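Local coordinates for uncharacterized protein lp_2219 (Lactobacillus plantarum, PDB 3HFQ) that is of unknown function but folds as a seven-bladed beta-propeller of the lactonase family, at residues Phe7-Tyr10 with Thr14-Gly17; Leu192-Asp197 with Gly221-Leu226. The protein carries 1 engineered substitution. All coordinates share one frame; numbering follows the deposited sequence.

Interaction 1 (Phe7-Tyr10 with Thr14-Gly17); sequences FGTY and TSQG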
loop_
_atom_site.group_PDB
_atom_site.type_symbol
_atom_site.label_atom_id
_atom_site.label_comp_id
_atom_site.label_asym_id
_atom_site.label_seq_id
_atom_site.Cartn_x
_atom_site.Cartn_y
_atom_site.Cartn_z
ATOM N N PHE A 7 -6.890 10.721 -2.204
ATOM C CA PHE A 7 -5.439 10.842 -2.230
ATOM C C PHE A 7 -4.849 11.095 -0.847
ATOM O O PHE A 7 -5.221 12.060 -0.175
ATOM C CB PHE A 7 -5.022 11.998 -3.145
ATOM C CG PHE A 7 -5.410 11.812 -4.585
ATOM C CD1 PHE A 7 -4.779 10.853 -5.374
ATOM C CD2 PHE A 7 -6.387 12.618 -5.162
ATOM C CE1 PHE A 7 -5.115 10.703 -6.719
ATOM C CE2 PHE A 7 -6.729 12.477 -6.506
ATOM C CZ PHE A 7 -6.091 11.519 -7.285
ATOM N N GLY A 8 -3.928 10.229 -0.435
ATOM C CA GLY A 8 -3.258 10.398 0.844
ATOM C C GLY A 8 -2.017 11.224 0.554
ATOM O O GLY A 8 -1.511 11.196 -0.568
ATOM N N THR A 9 -1.522 11.959 1.542
ATOM C CA THR A 9 -0.354 12.806 1.325
ATOM C C THR A 9 0.468 13.012 2.581
ATOM O O THR A 9 0.115 12.554 3.665
ATOM C CB THR A 9 -0.769 14.228 0.904
ATOM O OG1 THR A 9 -1.350 14.892 2.037
ATOM C CG2 THR A 9 -1.791 14.198 -0.225
ATOM N N TYR A 10 1.577 13.720 2.396
ATOM C CA TYR A 10 2.454 14.139 3.477
ATOM C C TYR A 10 2.011 15.592 3.556
ATOM O O TYR A 10 1.490 16.123 2.573
ATOM C CB TYR A 10 3.917 14.102 3.049
ATOM C CG TYR A 10 4.654 12.845 3.426
ATOM C CD1 TYR A 10 5.086 12.633 4.733
ATOM C CD2 TYR A 10 4.916 11.862 2.475
ATOM C CE1 TYR A 10 5.782 11.475 5.081
ATOM C CE2 TYR A 10 5.604 10.707 2.809
ATOM C CZ TYR A 10 6.030 10.516 4.114
ATOM O OH TYR A 10 6.724 9.374 4.439
ATOM N N THR A 14 2.973 21.901 1.185
ATOM C CA THR A 14 1.762 22.619 0.806
ATOM C C THR A 14 0.444 21.872 0.989
ATOM O O THR A 14 -0.622 22.485 0.973
ATOM C CB THR A 14 1.842 23.080 -0.659
ATOM O OG1 THR A 14 0.618 23.731 -1.018
ATOM C CG2 THR A 14 2.065 21.895 -1.579
ATOM N N SER A 15 0.508 20.556 1.157
ATOM C CA SER A 15 -0.706 19.758 1.333
ATOM C C SER A 15 -1.437 20.082 2.635
ATOM O O SER A 15 -0.809 20.362 3.653
ATOM C CB SER A 15 -0.364 18.267 1.311
ATOM O OG SER A 15 -1.495 17.485 1.650
ATOM N N GLN A 16 -2.765 20.033 2.596
ATOM C CA GLN A 16 -3.570 20.302 3.784
ATOM C C GLN A 16 -4.244 19.038 4.312
ATOM O O GLN A 16 -5.023 19.095 5.267
ATOM C CB GLN A 16 -4.636 21.361 3.485
ATOM C CG GLN A 16 -4.076 22.745 3.238
ATOM C CD GLN A 16 -5.163 23.761 2.964
ATOM O OE1 GLN A 16 -5.960 23.600 2.040
ATOM N NE2 GLN A 16 -5.203 24.817 3.767
ATOM N N GLY A 17 -3.950 17.898 3.691
ATOM C CA GLY A 17 -4.542 16.654 4.152
ATOM C C GLY A 17 -4.937 15.664 3.073
ATOM O O GLY A 17 -4.166 15.378 2.154
#
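With chi1 at 71°, Thr9 sets OG1 between its backbone N and carbonyl carbon, and Ser15 turns OG trans to its own N (chi1 173°), which points the two hydroxyls at each other. Ser15 OG is the donor in the short bond to Thr9 OG1, at 2.6 Å. The proton of Thr9 OG1 then has two carbonyls within reach: Gly17 O at 2.9 Å in the facing segment and Tyr10 O, next along its own chain, at 3.1 Å. Ser15 CB also packs closely against the Tyr10 carbonyl, 3.1 Å from its O. Ser15 OG accepts in turn from Gly17 N over 3.2 Å, with an N-H...O angle of 160°, making an ST turn. This turn ends the connection between the antiparallel strands 2-9 and 17-24 of one propeller blade, whose sheet is completed by the C-terminal strand 334-339. Glu333, just before that strand, accepts from the Thr14 and Ser15 amides through OE2. With an alanine here instead of Ser15, Thr9 OG1 would probably be left without its donor and the Gly17 amide without its turn acceptor.

Interaction 2 (Leu192-Asp197 with Gly221-Leu226); sequences LVFSPD and GAFTQL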
loop_
_atom_site.group_PDB
_atom_site.type_symbol
_atom_site.label_atom_id
_atom_site.label_comp_id
_atom_site.label_asym_id
_atom_site.label_seq_id
_atom_site.Cartn_x
_atom_site.Cartn_y
_atom_site.Cartn_z
ATOM N N LEU A 192 3.133 -6.600 -0.266
ATOM C CA LEU A 192 2.860 -7.823 -1.014
ATOM C C LEU A 192 1.400 -7.825 -1.444
ATOM O O LEU A 192 0.605 -7.001 -0.986
ATOM C CB LEU A 192 3.169 -9.073 -0.170
ATOM C CG LEU A 192 2.381 -9.441 1.093
ATOM C CD1 LEU A 192 0.965 -9.903 0.746
ATOM C CD2 LEU A 192 3.118 -10.569 1.804
ATOM N N VAL A 193 1.055 -8.746 -2.337
ATOM C CA VAL A 193 -0.311 -8.876 -2.821
ATOM C C VAL A 193 -0.528 -10.347 -3.171
ATOM O O VAL A 193 0.354 -10.991 -3.740
ATOM C CB VAL A 193 -0.561 -7.980 -4.071
ATOM C CG1 VAL A 193 0.329 -8.422 -5.236
ATOM C CG2 VAL A 193 -2.027 -8.029 -4.457
ATOM N N PHE A 194 -1.690 -10.880 -2.805
ATOM C CA PHE A 194 -2.015 -12.277 -3.074
ATOM C C PHE A 194 -2.764 -12.460 -4.385
ATOM O O PHE A 194 -3.470 -11.560 -4.843
ATOM C CB PHE A 194 -2.882 -12.865 -1.949
ATOM C CG PHE A 194 -2.106 -13.303 -0.740
ATOM C CD1 PHE A 194 -1.867 -12.426 0.309
ATOM C CD2 PHE A 194 -1.625 -14.604 -0.650
ATOM C CE1 PHE A 194 -1.159 -12.842 1.438
ATOM C CE2 PHE A 194 -0.915 -15.029 0.477
ATOM C CZ PHE A 194 -0.684 -14.151 1.517
ATOM N N SER A 195 -2.612 -13.643 -4.970
ATOM C CA SER A 195 -3.290 -13.992 -6.211
ATOM C C SER A 195 -4.756 -14.259 -5.881
ATOM O O SER A 195 -5.096 -14.553 -4.736
ATOM C CB SER A 195 -2.665 -15.250 -6.818
ATOM O OG SER A 195 -2.830 -16.364 -5.949
ATOM N N PRO A 196 -5.642 -14.173 -6.885
ATOM C CA PRO A 196 -7.078 -14.405 -6.697
ATOM C C PRO A 196 -7.431 -15.751 -6.054
ATOM O O PRO A 196 -8.380 -15.832 -5.275
ATOM C CB PRO A 196 -7.638 -14.277 -8.114
ATOM C CG PRO A 196 -6.695 -13.313 -8.764
ATOM C CD PRO A 196 -5.351 -13.809 -8.282
ATOM N N ASP A 197 -6.682 -16.804 -6.378
ATOM C CA ASP A 197 -6.970 -18.116 -5.795
ATOM C C ASP A 197 -6.278 -18.318 -4.451
ATOM O O ASP A 197 -6.395 -19.379 -3.835
ATOM C CB ASP A 197 -6.591 -19.251 -6.761
ATOM C CG ASP A 197 -5.108 -19.285 -7.093
ATOM O OD1 ASP A 197 -4.326 -18.511 -6.500
ATOM O OD2 ASP A 197 -4.725 -20.104 -7.956
ATOM N N GLY A 221 -0.100 -21.837 6.889
ATOM C CA GLY A 221 -0.057 -20.403 7.103
ATOM C C GLY A 221 1.363 -19.916 6.869
ATOM O O GLY A 221 1.813 -18.960 7.495
ATOM N N ALA A 222 2.073 -20.585 5.960
ATOM C CA ALA A 222 3.454 -20.233 5.657
ATOM C C ALA A 222 3.745 -20.093 4.163
ATOM O O ALA A 222 2.946 -20.497 3.316
ATOM C CB ALA A 222 4.400 -21.258 6.273
ATOM N N PHE A 223 4.917 -19.538 3.864
ATOM C CA PHE A 223 5.360 -19.292 2.497
ATOM C C PHE A 223 6.584 -20.110 2.099
ATOM O O PHE A 223 7.315 -20.635 2.946
ATOM C CB PHE A 223 5.763 -17.822 2.323
ATOM C CG PHE A 223 4.644 -16.839 2.479
ATOM C CD1 PHE A 223 3.744 -16.619 1.442
ATOM C CD2 PHE A 223 4.531 -16.075 3.638
ATOM C CE1 PHE A 223 2.757 -15.645 1.552
ATOM C CE2 PHE A 223 3.545 -15.100 3.758
ATOM C CZ PHE A 223 2.659 -14.885 2.710
ATOM N N THR A 224 6.801 -20.173 0.789
ATOM C CA THR A 224 7.951 -20.831 0.186
ATOM C C THR A 224 8.347 -19.892 -0.954
ATOM O O THR A 224 7.520 -19.579 -1.812
ATOM C CB THR A 224 7.604 -22.215 -0.410
ATOM O OG1 THR A 224 7.243 -23.116 0.645
ATOM C CG2 THR A 224 8.810 -22.789 -1.157
ATOM N N GLN A 225 9.591 -19.420 -0.950
ATOM C CA GLN A 225 10.042 -18.517 -2.008
ATOM C C GLN A 225 10.213 -19.305 -3.304
ATOM O O GLN A 225 10.868 -20.347 -3.313
ATOM C CB GLN A 225 11.370 -17.862 -1.625
ATOM C CG GLN A 225 11.869 -16.861 -2.660
ATOM C CD GLN A 225 13.204 -16.256 -2.290
ATOM O OE1 GLN A 225 13.335 -15.605 -1.255
ATOM N NE2 GLN A 225 14.206 -16.471 -3.136
ATOM N N LEU A 226 9.629 -18.807 -4.392
ATOM C CA LEU A 226 9.712 -19.485 -5.686
ATOM C C LEU A 226 10.774 -18.945 -6.640
ATOM O O LEU A 226 11.520 -19.712 -7.253
ATOM C CB LEU A 226 8.350 -19.435 -6.382
ATOM C CG LEU A 226 7.336 -20.547 -6.102
ATOM C CD1 LEU A 226 7.610 -21.232 -4.768
ATOM C CD2 LEU A 226 5.945 -19.944 -6.151
#
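Phe194 and Phe223 meet at their ring rims without either covering the other's face, so this aromatic pair is not a stack. Their planes are inclined by only 27°, and the centroids stand 5.9 Å apart. The two side chains reach toward each other from opposite directions, and the contact is made by side chains alone, the CA atoms of Phe194 and Phe223 being 11.6 Å apart. In each, CG lies anti to the carbonyl carbon and beside the backbone N (chi1 -81° and -65°), which sends the rings toward one another. The ring ends do the touching, with Phe194 CZ 3.6 Å from Phe223 CZ and close to the plane of the Phe223 ring. Leu192 adds a looser apolar flank, its CD2 lying 4.4 Å from Phe223 CZ. Both rings rest on Ala201 and meet Tyr216, the latter edge-to-face with Phe194, so the two central strands supply the floor of the cluster. Thr149 and Pro150, from a loop of the preceding sheet, also touch Phe194. Beyond the strand, Ser195 OG donates to Asp197 OD1 at 2.7 Å and accepts from the Tyr200 amide, while OD1 also takes the Gln199 amide, tying up the turn into strand 200-205. Inner strand 189-194 and outer strand 222-230 are thus bridged by side chains across a four-stranded antiparallel blade of the beta-propeller.

In the fold
From the N terminus, interaction 1 comes first: the chain leaves strand 2-9, passes through the loop of residues 10-16 and is closed back on the strand end as strand 17-24 begins. Interaction 2 opens much later and spans 23 residues, enclosing strands 200-205 and 210-217, so it joins the two edge strands of one blade, inner and outer, where interaction 1 fastens a link between neighbouring strands. The contacts follow in series, neither nested nor crossed. They lie on opposite sides of the chain's centre; the centres of interactions 1 and 2 are about 32 Å apart, and their nearest atoms about 17 Å. One belongs to the blade that unites the two chain termini, the other to a blade built from continuous sequence.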